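Local coordinates for AHL synthase (Burkholderia glumae, PDB 3P2H), which probably makes N-acyl-homoserine lactone quorum-sensing signals from S-adenosylmethionine and a fatty acyl group carried on acyl carrier protein, at residues D45-D50 with L79-P84; G162-I167 with M171-W176; P122-A127 with A185-D190; V5-R10 with A132-R137. The protein carries 3 engineered substitutions. All coordinates share one frame; numbering follows the deposited sequence.

Interaction 1 of 4, residues D45-D50 with L79-P84; sequences DQYDRD and LQEVFP. With MTA (5'-deoxy-5'-methylthioadenosine), chain B.
The ring of Tyr47 meets Glu81 and Val82 at its hydroxyl edge, where CG2 of Val82 and OE2 of Glu81 lie near the ring plane. One face carries CG of Gln46, 3.4 Å above the plane and displaced toward the rim, while OD2 of Asp45 and the amino group of 5'-deoxy-5'-methylthioadenosine come to other parts of the edge. The Phe83 ring has CG1 of Val82 over the centre of one face and the sugar of the ligand at its edge.

Tyr47 OH donates to Glu81 OE2 (2.7 Å), which accepts through its anti lone pair; the carboxylate plane is turned 58° from the ring. Glu81 CG stands anti to the carbonyl carbon (chi1 -65°) and the chain runs extended beyond it, carrying the carboxylate out to the hydroxyl. A water adds an indirect link, accepting from Gln46 NE2 and donating to the same Glu81 oxygen. The adenine amino group is gripped twice, N6 giving hydrogen bonds to Asp45 OD2 at 2.8 Å and to Gln46 OE1 at 3.0 Å. Elsewhere on the adenine, Val82 CG1 packs 3.7 Å from C2.

Asp45 OD1 accepts from Tyr47 N, and salt bridges to Arg69 and Arg102 hold the Asp45 carboxylate. This Asx turn within a type I turn, together with Val82 and Phe83, forms one side of the methylthioadenosine pocket.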
loop_
_atom_site.group_PDB
_atom_site.type_symbol
_atom_site.label_atom_id
_atom_site.label_comp_id
_atom_site.label_asym_id
_atom_site.label_seq_id
_atom_site.Cartn_x
_atom_site.Cartn_y
_atom_site.Cartn_z
ATOM N N ASP A 45 4.178 2.314 -12.677
ATOM C CA ASP A 45 5.507 1.740 -12.864
ATOM C C ASP A 45 5.415 0.277 -13.308
ATOM O O ASP A 45 4.345 -0.197 -13.681
ATOM C CB ASP A 45 6.331 1.843 -11.573
ATOM C CG ASP A 45 5.697 1.105 -10.410
ATOM O OD1 ASP A 45 4.833 0.240 -10.643
ATOM O OD2 ASP A 45 6.085 1.384 -9.257
ATOM N N GLN A 46 6.537 -0.434 -13.257
ATOM C CA GLN A 46 6.577 -1.833 -13.678
ATOM C C GLN A 46 5.811 -2.781 -12.760
ATOM O O GLN A 46 5.613 -3.949 -13.098
ATOM C CB GLN A 46 8.024 -2.321 -13.784
ATOM C CG GLN A 46 8.744 -2.467 -12.445
ATOM C CD GLN A 46 9.571 -1.249 -12.087
ATOM O OE1 GLN A 46 9.063 -0.132 -12.054
ATOM N NE2 GLN A 46 10.859 -1.461 -11.811
ATOM N N TYR A 47 5.380 -2.287 -11.606
ATOM C CA TYR A 47 4.652 -3.127 -10.664
ATOM C C TYR A 47 3.138 -3.084 -10.831
ATOM O O TYR A 47 2.402 -3.737 -10.092
ATOM C CB TYR A 47 5.073 -2.764 -9.246
ATOM C CG TYR A 47 6.556 -2.974 -9.081
ATOM C CD1 TYR A 47 7.095 -4.256 -9.117
ATOM C CD2 TYR A 47 7.429 -1.894 -9.009
ATOM C CE1 TYR A 47 8.471 -4.459 -9.100
ATOM C CE2 TYR A 47 8.803 -2.084 -8.992
ATOM C CZ TYR A 47 9.317 -3.371 -9.044
ATOM O OH TYR A 47 10.674 -3.574 -9.094
ATOM N N ASP A 48 2.681 -2.316 -11.815
ATOM C CA ASP A 48 1.259 -2.226 -12.110
ATOM C C ASP A 48 1.019 -3.229 -13.236
ATOM O O ASP A 48 1.259 -2.931 -14.400
ATOM C CB ASP A 48 0.904 -0.805 -12.543
ATOM C CG ASP A 48 0.993 0.179 -11.397
ATOM O OD1 ASP A 48 0.285 -0.031 -10.394
ATOM O OD2 ASP A 48 1.769 1.150 -11.492
ATOM N N ARG A 49 0.563 -4.423 -12.868
ATOM C CA ARG A 49 0.335 -5.508 -13.820
ATOM C C ARG A 49 -1.095 -6.031 -13.747
ATOM O O ARG A 49 -1.865 -5.638 -12.873
ATOM C CB ARG A 49 1.297 -6.663 -13.523
ATOM C CG ARG A 49 2.733 -6.235 -13.246
ATOM C CD ARG A 49 3.638 -7.433 -12.935
ATOM N NE ARG A 49 3.153 -8.225 -11.803
ATOM C CZ ARG A 49 3.793 -8.367 -10.644
ATOM N NH1 ARG A 49 4.963 -7.770 -10.444
ATOM N NH2 ARG A 49 3.261 -9.114 -9.683
ATOM N N ASP A 50 -1.443 -6.935 -14.655
ATOM C CA ASP A 50 -2.787 -7.493 -14.665
ATOM C C ASP A 50 -3.107 -8.172 -13.340
ATOM O O ASP A 50 -4.255 -8.155 -12.896
ATOM C CB ASP A 50 -2.955 -8.524 -15.785
ATOM C CG ASP A 50 -2.937 -7.905 -17.171
ATOM O OD1 ASP A 50 -3.082 -6.668 -17.301
ATOM O OD2 ASP A 50 -2.791 -8.674 -18.144
ATOM N N LEU A 79 10.160 -3.171 -3.083
ATOM C CA LEU A 79 11.198 -3.232 -2.060
ATOM C C LEU A 79 12.290 -4.223 -2.468
ATOM O O LEU A 79 13.482 -3.967 -2.316
ATOM C CB LEU A 79 10.568 -3.652 -0.724
ATOM C CG LEU A 79 11.456 -3.823 0.512
ATOM C CD1 LEU A 79 12.264 -2.553 0.776
ATOM C CD2 LEU A 79 10.578 -4.165 1.713
ATOM N N GLN A 80 11.863 -5.355 -3.007
ATOM C CA GLN A 80 12.766 -6.413 -3.434
ATOM C C GLN A 80 13.754 -5.999 -4.512
ATOM O O GLN A 80 14.963 -6.153 -4.344
ATOM C CB GLN A 80 11.945 -7.594 -3.937
ATOM C CG GLN A 80 12.749 -8.701 -4.594
ATOM C CD GLN A 80 11.854 -9.696 -5.301
ATOM O OE1 GLN A 80 11.141 -9.343 -6.238
ATOM N NE2 GLN A 80 11.879 -10.944 -4.849
ATOM N N GLU A 81 13.232 -5.471 -5.613
ATOM C CA GLU A 81 14.050 -5.075 -6.751
ATOM C C GLU A 81 14.667 -3.685 -6.722
ATOM O O GLU A 81 15.802 -3.507 -7.148
ATOM C CB GLU A 81 13.233 -5.235 -8.040
ATOM C CG GLU A 81 12.867 -6.679 -8.324
ATOM C CD GLU A 81 12.132 -6.868 -9.636
ATOM O OE1 GLU A 81 12.165 -8.003 -10.152
ATOM O OE2 GLU A 81 11.518 -5.898 -10.141
ATOM N N VAL A 82 13.926 -2.705 -6.224
ATOM C CA VAL A 82 14.406 -1.329 -6.191
ATOM C C VAL A 82 15.112 -0.898 -4.901
ATOM O O VAL A 82 16.175 -0.283 -4.958
ATOM C CB VAL A 82 13.235 -0.355 -6.476
ATOM C CG1 VAL A 82 13.722 1.097 -6.455
ATOM C CG2 VAL A 82 12.621 -0.685 -7.823
ATOM N N PHE A 83 14.540 -1.227 -3.746
ATOM C CA PHE A 83 15.141 -0.829 -2.479
ATOM C C PHE A 83 15.532 -1.977 -1.545
ATOM O O PHE A 83 15.258 -1.929 -0.347
ATOM C CB PHE A 83 14.188 0.116 -1.749
ATOM C CG PHE A 83 13.874 1.369 -2.513
ATOM C CD1 PHE A 83 14.877 2.292 -2.805
ATOM C CD2 PHE A 83 12.578 1.633 -2.937
ATOM C CE1 PHE A 83 14.595 3.462 -3.509
ATOM C CE2 PHE A 83 12.283 2.801 -3.643
ATOM C CZ PHE A 83 13.297 3.718 -3.928
ATOM N N PRO A 84 16.210 -3.007 -2.070
ATOM C CA PRO A 84 16.601 -4.131 -1.213
ATOM C C PRO A 84 17.564 -3.770 -0.081
ATOM O O PRO A 84 17.606 -4.449 0.949
ATOM C CB PRO A 84 17.225 -5.110 -2.203
ATOM C CG PRO A 84 17.853 -4.198 -3.212
ATOM C CD PRO A 84 16.771 -3.160 -3.423
HETATM C CS MTA B . 8.588 4.457 -1.826
HETATM S "S5'" MTA B . 9.886 5.580 -1.229
HETATM C "C5'" MTA B . 9.720 6.959 -2.403
HETATM C "C4'" MTA B . 10.732 6.872 -3.547
HETATM O "O4'" MTA B . 10.468 5.642 -4.279
HETATM C "C2'" MTA B . 10.048 7.358 -5.812
HETATM O "O2'" MTA B . 10.365 8.062 -7.017
HETATM C "C3'" MTA B . 10.518 8.063 -4.491
HETATM O "O3'" MTA B . 11.775 8.713 -4.719
HETATM C "C1'" MTA B . 10.682 5.961 -5.679
HETATM N N9 MTA B . 9.990 4.946 -6.501
HETATM C C8 MTA B . 8.673 4.563 -6.420
HETATM N N7 MTA B . 8.398 3.642 -7.292
HETATM C C5 MTA B . 9.524 3.362 -8.000
HETATM C C6 MTA B . 9.855 2.463 -9.068
HETATM N N6 MTA B . 8.887 1.627 -9.596
HETATM N N1 MTA B . 11.141 2.448 -9.552
HETATM C C2 MTA B . 12.112 3.264 -9.047
HETATM N N3 MTA B . 11.807 4.124 -8.030
HETATM C C4 MTA B . 10.568 4.208 -7.491
HETATM O O HOH W 1 12.300 -3.799 -11.939
#

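Interaction 2 of 4, residues G162-I167 with M171-W176; sequences GAPVSI and MVVACW. With NOO (N-(3-oxocyclohex-1-en-1-yl)octanamide), chain C.
Val165 and Val172 form the tightly bonded part of this hairpin, a hydrogen-bonded antiparallel pair. Val165 N reaches Val172 O at 2.9 Å, and Val172 N returns a 2.8 Å bond to Val165 O, nearly straight at 174°. Their side chains run side by side on one face, where Val172 CG2, set between the backbone N and the carbonyl carbon, touches Val165 CG1 and, at 3.7 Å, Ile167 CD1.

The other face is more exposed: the bent Met171 chain lays SD 4.1 Å from Pro164 CB. Toward Gly162 the direct backbone bonds end, and a water links the segments, donating to Ala163 O and accepting from Ala174 N. Packing stays close there, Gly162 O lying 3.1 Å from Val173 CG2, although buried Gly162 N has no partner in the model. The longer strand also lines the inhibitor pocket, Cys175 O being 3.1 Å from C15 of the inhibitor. Direct backbone bonds are thus concentrated at Val165-Val172, while aliphatic contacts extend along the hairpin.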
loop_
_atom_site.group_PDB
_atom_site.type_symbol
_atom_site.label_atom_id
_atom_site.label_comp_id
_atom_site.label_asym_id
_atom_site.label_seq_id
_atom_site.Cartn_x
_atom_site.Cartn_y
_atom_site.Cartn_z
ATOM N N GLY A 162 13.864 -2.837 8.752
ATOM C CA GLY A 162 15.168 -2.236 8.509
ATOM C C GLY A 162 15.310 -0.909 9.240
ATOM O O GLY A 162 14.352 -0.416 9.837
ATOM N N ALA A 163 16.504 -0.324 9.198
ATOM C CA ALA A 163 16.743 0.950 9.865
ATOM C C ALA A 163 16.193 2.078 9.003
ATOM O O ALA A 163 16.207 1.988 7.780
ATOM C CB ALA A 163 18.252 1.150 10.099
ATOM N N PRO A 164 15.693 3.153 9.631
ATOM C CA PRO A 164 15.146 4.283 8.878
ATOM C C PRO A 164 16.213 5.042 8.095
ATOM O O PRO A 164 17.371 5.108 8.497
ATOM C CB PRO A 164 14.488 5.136 9.960
ATOM C CG PRO A 164 15.310 4.844 11.165
ATOM C CD PRO A 164 15.516 3.355 11.079
ATOM N N VAL A 165 15.805 5.608 6.968
ATOM C CA VAL A 165 16.708 6.352 6.105
ATOM C C VAL A 165 15.911 7.471 5.448
ATOM O O VAL A 165 14.704 7.343 5.239
ATOM C CB VAL A 165 17.292 5.429 5.013
ATOM C CG1 VAL A 165 16.174 4.917 4.129
ATOM C CG2 VAL A 165 18.330 6.163 4.198
ATOM N N SER A 166 16.580 8.575 5.148
ATOM C CA SER A 166 15.919 9.699 4.507
ATOM C C SER A 166 16.284 9.664 3.026
ATOM O O SER A 166 17.451 9.819 2.661
ATOM C CB SER A 166 16.375 11.011 5.151
ATOM O OG SER A 166 15.703 12.130 4.592
ATOM N N ILE A 167 15.285 9.435 2.178
ATOM C CA ILE A 167 15.507 9.369 0.737
ATOM C C ILE A 167 15.022 10.646 0.064
ATOM O O ILE A 167 13.828 10.949 0.071
ATOM C CB ILE A 167 14.775 8.162 0.117
ATOM C CG1 ILE A 167 15.291 6.865 0.749
ATOM C CG2 ILE A 167 14.986 8.141 -1.388
ATOM C CD1 ILE A 167 14.513 5.635 0.346
ATOM N N MET A 171 12.018 10.924 5.228
ATOM C CA MET A 171 12.324 9.831 6.147
ATOM C C MET A 171 11.372 8.664 5.935
ATOM O O MET A 171 10.155 8.822 6.037
ATOM C CB MET A 171 12.227 10.310 7.598
ATOM C CG MET A 171 12.742 9.301 8.628
ATOM S SD MET A 171 14.549 9.043 8.576
ATOM C CE MET A 171 15.106 10.688 8.973
ATOM N N VAL A 172 11.932 7.495 5.636
ATOM C CA VAL A 172 11.144 6.290 5.409
ATOM C C VAL A 172 11.806 5.087 6.069
ATOM O O VAL A 172 12.952 5.159 6.524
ATOM C CB VAL A 172 10.992 5.981 3.900
ATOM C CG1 VAL A 172 10.466 7.204 3.161
ATOM C CG2 VAL A 172 12.333 5.544 3.326
ATOM N N VAL A 173 11.081 3.978 6.113
ATOM C CA VAL A 173 11.604 2.768 6.714
ATOM C C VAL A 173 10.863 1.553 6.184
ATOM O O VAL A 173 9.675 1.629 5.880
ATOM C CB VAL A 173 11.467 2.818 8.257
ATOM C CG1 VAL A 173 9.994 2.772 8.657
ATOM C CG2 VAL A 173 12.237 1.679 8.879
ATOM N N ALA A 174 11.571 0.438 6.043
ATOM C CA ALA A 174 10.938 -0.789 5.579
ATOM C C ALA A 174 10.089 -1.209 6.774
ATOM O O ALA A 174 10.594 -1.304 7.893
ATOM C CB ALA A 174 11.985 -1.837 5.262
ATOM N N CYS A 175 8.808 -1.465 6.542
ATOM C CA CYS A 175 7.907 -1.795 7.639
ATOM C C CYS A 175 7.097 -3.075 7.476
ATOM O O CYS A 175 6.590 -3.375 6.390
ATOM C CB CYS A 175 6.960 -0.603 7.847
ATOM S SG CYS A 175 5.780 -0.655 9.227
ATOM N N TRP A 176 7.000 -3.829 8.569
ATOM C CA TRP A 176 6.222 -5.058 8.616
ATOM C C TRP A 176 4.901 -4.734 9.306
ATOM O O TRP A 176 4.835 -3.835 10.145
ATOM C CB TRP A 176 6.877 -6.127 9.502
ATOM C CG TRP A 176 8.106 -6.818 9.018
ATOM C CD1 TRP A 176 9.372 -6.666 9.504
ATOM C CD2 TRP A 176 8.176 -7.866 8.042
ATOM N NE1 TRP A 176 10.225 -7.558 8.901
ATOM C CE2 TRP A 176 9.518 -8.306 7.996
ATOM C CE3 TRP A 176 7.234 -8.478 7.204
ATOM C CZ2 TRP A 176 9.943 -9.333 7.143
ATOM C CZ3 TRP A 176 7.656 -9.503 6.356
ATOM C CH2 TRP A 176 9.001 -9.916 6.334
HETATM C C1 NOO C . 2.073 8.960 2.609
HETATM O O1 NOO C . 2.189 9.588 3.656
HETATM C C2 NOO C . 2.480 7.496 2.486
HETATM C C3 NOO C . 2.940 6.949 1.281
HETATM C C4 NOO C . 2.818 7.820 0.014
HETATM C C5 NOO C . 1.611 8.840 0.026
HETATM C C6 NOO C . 1.521 9.679 1.338
HETATM N N7 NOO C . 3.536 5.626 1.126
HETATM C C8 NOO C . 3.394 4.564 0.195
HETATM O O8 NOO C . 3.480 4.688 -1.023
HETATM C C9 NOO C . 3.119 3.132 0.706
HETATM C C10 NOO C . 3.283 2.796 2.211
HETATM C C11 NOO C . 3.662 1.298 2.371
HETATM C C12 NOO C . 2.977 0.638 3.581
HETATM C C13 NOO C . 3.477 -0.810 3.779
HETATM C C14 NOO C . 3.472 -1.213 5.265
HETATM C C15 NOO C . 3.740 -2.710 5.445
HETATM O O HOH W 2 14.504 0.364 6.306
#

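Interaction 3 of 4, residues P122-A127 with A185-D190; sequences PMLAAA and AALDLD
Ala125 sits at the middle of the contact, its methyl touching Leu187 and Leu189 from residues 185-190. Its CB lies 4.0 Å from Leu187 CB and 3.9 Å from the carbonyl O of that same leucine. The two methyls of Leu187 spread over the helix backbone, CD1 coming to Ala125 CA and CD2 to Ala125 N, and CD2 also meets Leu124 CD2 at 4.2 Å. Leu189 enters beside it, laying CD1 3.6 Å from Ala125 O and CD2 4.3 Å from Ala125 CB. In both leucines CG stands anti to the carbonyl carbon (chi1 -61° in Leu187, -58° in Leu189), which carries the branched ends forward to helix 120-133.

The helix-ending turn that places the two leucines comes next. Asp188, between them, takes a positive phi of 62° in a Schellman motif at the end of helix 181-186, and Asp188 N bonds back to Ala185 O at 3.1 Å. Farther out, Val128 touches both leucines and Val156 packs against Leu124 and Leu187. Leu124 continues inward to Leu100 and Phe103 of strand 97-105, so helix 120-133 lies between the turn after helix 181-186 and the sheet.

No hydrogen bond crosses between the segments. Their adhesion is that of aliphatic carbon on a helix face, and the small side chain of Ala125 is consistent with the close approach of both leucines to the helix backbone.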
loop_
_atom_site.group_PDB
_atom_site.type_symbol
_atom_site.label_atom_id
_atom_site.label_comp_id
_atom_site.label_asym_id
_atom_site.label_seq_id
_atom_site.Cartn_x
_atom_site.Cartn_y
_atom_site.Cartn_z
ATOM N N PRO A 122 -9.512 3.034 7.321
ATOM C CA PRO A 122 -10.333 2.231 6.406
ATOM C C PRO A 122 -9.542 1.683 5.217
ATOM O O PRO A 122 -9.759 0.548 4.787
ATOM C CB PRO A 122 -11.449 3.194 5.996
ATOM C CG PRO A 122 -10.800 4.555 6.127
ATOM C CD PRO A 122 -10.000 4.423 7.395
ATOM N N MET A 123 -8.614 2.485 4.702
ATOM C CA MET A 123 -7.790 2.054 3.581
ATOM C C MET A 123 -6.931 0.863 4.003
ATOM O O MET A 123 -6.803 -0.114 3.273
ATOM C CB MET A 123 -6.896 3.202 3.101
ATOM C CG MET A 123 -7.616 4.262 2.279
ATOM S SD MET A 123 -8.401 3.595 0.785
ATOM C CE MET A 123 -7.015 2.763 0.023
ATOM N N LEU A 124 -6.347 0.949 5.191
ATOM C CA LEU A 124 -5.511 -0.128 5.695
ATOM C C LEU A 124 -6.342 -1.381 5.954
ATOM O O LEU A 124 -5.931 -2.492 5.605
ATOM C CB LEU A 124 -4.814 0.305 6.987
ATOM C CG LEU A 124 -3.753 -0.647 7.550
ATOM C CD1 LEU A 124 -2.695 -0.948 6.491
ATOM C CD2 LEU A 124 -3.112 -0.007 8.775
ATOM N N ALA A 125 -7.512 -1.202 6.560
ATOM C CA ALA A 125 -8.389 -2.331 6.863
ATOM C C ALA A 125 -8.726 -3.135 5.613
ATOM O O ALA A 125 -8.694 -4.364 5.629
ATOM C CB ALA A 125 -9.666 -1.838 7.519
ATOM N N ALA A 126 -9.048 -2.432 4.531
ATOM C CA ALA A 126 -9.393 -3.081 3.267
ATOM C C ALA A 126 -8.206 -3.877 2.740
ATOM O O ALA A 126 -8.348 -5.029 2.340
ATOM C CB ALA A 126 -9.820 -2.033 2.239
ATOM N N ALA A 127 -7.033 -3.253 2.740
ATOM C CA ALA A 127 -5.820 -3.909 2.269
ATOM C C ALA A 127 -5.537 -5.169 3.082
ATOM O O ALA A 127 -5.341 -6.249 2.526
ATOM C CB ALA A 127 -4.641 -2.948 2.367
ATOM N N ALA A 185 -8.015 -6.903 15.198
ATOM C CA ALA A 185 -8.892 -6.217 16.143
ATOM C C ALA A 185 -8.828 -4.708 15.957
ATOM O O ALA A 185 -9.852 -4.033 15.953
ATOM C CB ALA A 185 -8.514 -6.583 17.573
ATOM N N ALA A 186 -7.620 -4.174 15.805
ATOM C CA ALA A 186 -7.450 -2.736 15.627
ATOM C C ALA A 186 -8.159 -2.216 14.376
ATOM O O ALA A 186 -8.544 -1.048 14.315
ATOM C CB ALA A 186 -5.972 -2.396 15.558
ATOM N N LEU A 187 -8.329 -3.087 13.386
ATOM C CA LEU A 187 -8.968 -2.709 12.129
ATOM C C LEU A 187 -10.426 -3.156 12.036
ATOM O O LEU A 187 -11.063 -2.969 11.006
ATOM C CB LEU A 187 -8.178 -3.291 10.952
ATOM C CG LEU A 187 -6.727 -2.808 10.855
ATOM C CD1 LEU A 187 -5.959 -3.625 9.826
ATOM C CD2 LEU A 187 -6.716 -1.333 10.505
ATOM N N ASP A 188 -10.940 -3.752 13.112
ATOM C CA ASP A 188 -12.322 -4.225 13.151
ATOM C C ASP A 188 -12.610 -5.299 12.116
ATOM O O ASP A 188 -13.683 -5.327 11.517
ATOM C CB ASP A 188 -13.285 -3.054 12.952
ATOM C CG ASP A 188 -13.472 -2.245 14.213
ATOM O OD1 ASP A 188 -13.952 -1.097 14.126
ATOM O OD2 ASP A 188 -13.140 -2.766 15.300
ATOM N N LEU A 189 -11.649 -6.188 11.915
ATOM C CA LEU A 189 -11.801 -7.267 10.955
ATOM C C LEU A 189 -12.093 -8.596 11.650
ATOM O O LEU A 189 -11.862 -8.755 12.855
ATOM C CB LEU A 189 -10.533 -7.391 10.114
ATOM C CG LEU A 189 -10.147 -6.116 9.358
ATOM C CD1 LEU A 189 -8.789 -6.300 8.695
ATOM C CD2 LEU A 189 -11.223 -5.784 8.336
ATOM N N ASP A 190 -12.610 -9.542 10.876
ATOM C CA ASP A 190 -12.938 -10.864 11.378
ATOM C C ASP A 190 -11.722 -11.521 12.025
ATOM O O ASP A 190 -10.721 -11.787 11.357
ATOM C CB ASP A 190 -13.451 -11.720 10.223
ATOM C CG ASP A 190 -13.772 -13.128 10.642
ATOM O OD1 ASP A 190 -14.055 -13.336 11.841
ATOM O OD2 ASP A 190 -13.756 -14.019 9.766
#

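Interaction 4 of 4, residues V5-R10 with A132-R137; sequences VHEAGR and ARRGAR
Glu7 and Arg134 are joined by a salt bridge, with Arg134 NH1 donating to Glu7 OE2 at 3.0 Å. The bond is bent, its N-H...O angle being 137°, although the oxygen lies almost in the guanidinium plane and offers its anti lone pair. Carboxylate and guanidinium are 24° from coplanar, and one nitrogen meets one oxygen instead of the two-pronged pairing these groups can make.

The side chains slide past one another in opposite directions. Glu7 runs extended beyond CG, whereas Arg134 is folded at chi2 (-63°) and chi3, which brings NH1 alongside the glutamate side chain: it lies 3.8 Å from Glu7 CB, and this carbon is at the guanidinium edge. Arg134 CD passes 4.0 Å from Glu7 OE2. Arg133, whose NH1 is 6.2 Å from Glu7 OE1, adds a second positive charge nearby without touching; it pairs instead with Glu129.

Packing around the bridge is supplied by the sheet and helix. Val53 of strand 53-58 touches both Glu7 and Arg134, Cys130 adds to the Glu7 side, and Trp98 lies against Arg134. The arginine itself is placed by the helix end, where Gly135, with positive phi, bonds its N to Ala132 O at 2.8 Å. This exposed ion pair joins the residue just after edge strand 2-6 to the one just after helix 120-133, whose end is closed by a Schellman motif.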
loop_
_atom_site.group_PDB
_atom_site.type_symbol
_atom_site.label_atom_id
_atom_site.label_comp_id
_atom_site.label_asym_id
_atom_site.label_seq_id
_atom_site.Cartn_x
_atom_site.Cartn_y
_atom_site.Cartn_z
ATOM N N VAL A 5 -12.079 -2.884 -3.445
ATOM C CA VAL A 5 -10.929 -3.718 -3.765
ATOM C C VAL A 5 -11.103 -4.357 -5.143
ATOM O O VAL A 5 -12.087 -5.055 -5.403
ATOM C CB VAL A 5 -10.737 -4.826 -2.713
ATOM C CG1 VAL A 5 -9.509 -5.647 -3.040
ATOM C CG2 VAL A 5 -10.603 -4.207 -1.332
ATOM N N HIS A 6 -10.135 -4.109 -6.017
ATOM C CA HIS A 6 -10.152 -4.638 -7.374
ATOM C C HIS A 6 -9.093 -5.732 -7.490
ATOM O O HIS A 6 -7.896 -5.450 -7.441
ATOM C CB HIS A 6 -9.849 -3.513 -8.367
ATOM C CG HIS A 6 -10.825 -2.377 -8.316
ATOM N ND1 HIS A 6 -11.945 -2.318 -9.121
ATOM C CD2 HIS A 6 -10.862 -1.266 -7.541
ATOM C CE1 HIS A 6 -12.628 -1.221 -8.842
ATOM N NE2 HIS A 6 -11.992 -0.565 -7.888
ATOM N N GLU A 7 -9.537 -6.980 -7.627
ATOM C CA GLU A 7 -8.622 -8.116 -7.745
ATOM C C GLU A 7 -9.073 -9.098 -8.825
ATOM O O GLU A 7 -8.920 -10.309 -8.672
ATOM C CB GLU A 7 -8.500 -8.836 -6.390
ATOM C CG GLU A 7 -9.824 -9.098 -5.708
ATOM C CD GLU A 7 -9.689 -9.576 -4.265
ATOM O OE1 GLU A 7 -10.627 -9.330 -3.483
ATOM O OE2 GLU A 7 -8.669 -10.205 -3.907
ATOM N N ALA A 8 -9.606 -8.565 -9.925
ATOM C CA ALA A 8 -10.103 -9.386 -11.025
ATOM C C ALA A 8 -9.246 -9.327 -12.288
ATOM O O ALA A 8 -9.766 -9.428 -13.398
ATOM C CB ALA A 8 -11.538 -8.976 -11.359
ATOM N N GLY A 9 -7.939 -9.169 -12.128
ATOM C CA GLY A 9 -7.078 -9.092 -13.294
ATOM C C GLY A 9 -6.987 -7.664 -13.791
ATOM O O GLY A 9 -7.179 -6.724 -13.020
ATOM N N ARG A 10 -6.710 -7.492 -15.081
ATOM C CA ARG A 10 -6.582 -6.156 -15.652
ATOM C C ARG A 10 -7.752 -5.226 -15.286
ATOM O O ARG A 10 -8.925 -5.553 -15.497
ATOM C CB ARG A 10 -6.445 -6.256 -17.172
ATOM C CG ARG A 10 -6.133 -4.937 -17.866
ATOM C CD ARG A 10 -5.893 -5.167 -19.350
ATOM N NE ARG A 10 -4.848 -6.165 -19.552
ATOM C CZ ARG A 10 -4.496 -6.654 -20.734
ATOM N NH1 ARG A 10 -5.107 -6.240 -21.839
ATOM N NH2 ARG A 10 -3.530 -7.557 -20.812
ATOM N N ALA A 132 -5.157 -10.929 3.664
ATOM C CA ALA A 132 -5.383 -12.064 4.547
ATOM C C ALA A 132 -6.187 -13.144 3.829
ATOM O O ALA A 132 -5.833 -14.324 3.876
ATOM C CB ALA A 132 -6.109 -11.608 5.806
ATOM N N ARG A 133 -7.264 -12.736 3.162
ATOM C CA ARG A 133 -8.109 -13.673 2.431
ATOM C C ARG A 133 -7.341 -14.387 1.329
ATOM O O ARG A 133 -7.756 -15.446 0.862
ATOM C CB ARG A 133 -9.318 -12.944 1.835
ATOM C CG ARG A 133 -10.280 -12.429 2.892
ATOM C CD ARG A 133 -11.432 -11.652 2.281
ATOM N NE ARG A 133 -12.371 -11.198 3.301
ATOM C CZ ARG A 133 -13.407 -10.394 3.069
ATOM N NH1 ARG A 133 -13.648 -9.940 1.843
ATOM N NH2 ARG A 133 -14.214 -10.053 4.063
ATOM N N ARG A 134 -6.220 -13.804 0.922
ATOM C CA ARG A 134 -5.380 -14.377 -0.119
ATOM C C ARG A 134 -4.267 -15.222 0.488
ATOM O O ARG A 134 -3.363 -15.673 -0.221
ATOM C CB ARG A 134 -4.776 -13.263 -0.977
ATOM C CG ARG A 134 -5.807 -12.474 -1.773
ATOM C CD ARG A 134 -6.509 -13.379 -2.760
ATOM N NE ARG A 134 -5.677 -13.640 -3.931
ATOM C CZ ARG A 134 -5.687 -12.889 -5.027
ATOM N NH1 ARG A 134 -6.492 -11.836 -5.098
ATOM N NH2 ARG A 134 -4.890 -13.186 -6.046
ATOM N N GLY A 135 -4.329 -15.417 1.804
ATOM C CA GLY A 135 -3.339 -16.231 2.485
ATOM C C GLY A 135 -2.163 -15.520 3.133
ATOM O O GLY A 135 -1.281 -16.175 3.682
ATOM N N ALA A 136 -2.132 -14.193 3.081
ATOM C CA ALA A 136 -1.027 -13.457 3.677
ATOM C C ALA A 136 -1.116 -13.423 5.200
ATOM O O ALA A 136 -2.205 -13.281 5.768
ATOM C CB ALA A 136 -0.991 -12.036 3.136
ATOM N N ARG A 137 0.034 -13.559 5.854
ATOM C CA ARG A 137 0.108 -13.515 7.310
ATOM C C ARG A 137 0.852 -12.248 7.735
ATOM O O ARG A 137 0.851 -11.874 8.908
ATOM C CB ARG A 137 0.811 -14.765 7.838
ATOM C CG ARG A 137 -0.025 -16.019 7.622
ATOM C CD ARG A 137 0.720 -17.301 7.948
ATOM N NE ARG A 137 -0.174 -18.456 7.824
ATOM C CZ ARG A 137 0.173 -19.708 8.110
ATOM N NH1 ARG A 137 1.399 -19.982 8.534
ATOM N NH2 ARG A 137 -0.719 -20.685 7.997
#

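How the interactions relate
Interaction 4 ties the N-terminal strand to the end of helix 120-133, and interaction 1 lies within the chain between its two segments. The two meet directly where Asp50 OD1 forms a salt bridge with Arg10 NE. Helix 120-133 also serves interaction 3, whose centre is about 14 Å from that of interaction 4, with Ala126 packing on Val5. Interaction 2 falls between the segments of interaction 3, and its strand 170-178 leads on to helix 181-186. Interactions 2 and 4 reach the same mixed sheet, their centres about 26 Å apart. Interactions 1 and 2, whose centres are about 17 Å apart, touch the methylthioadenosine and inhibitor sites respectively, so the two ligand sites draw on neighbouring parts of the fold.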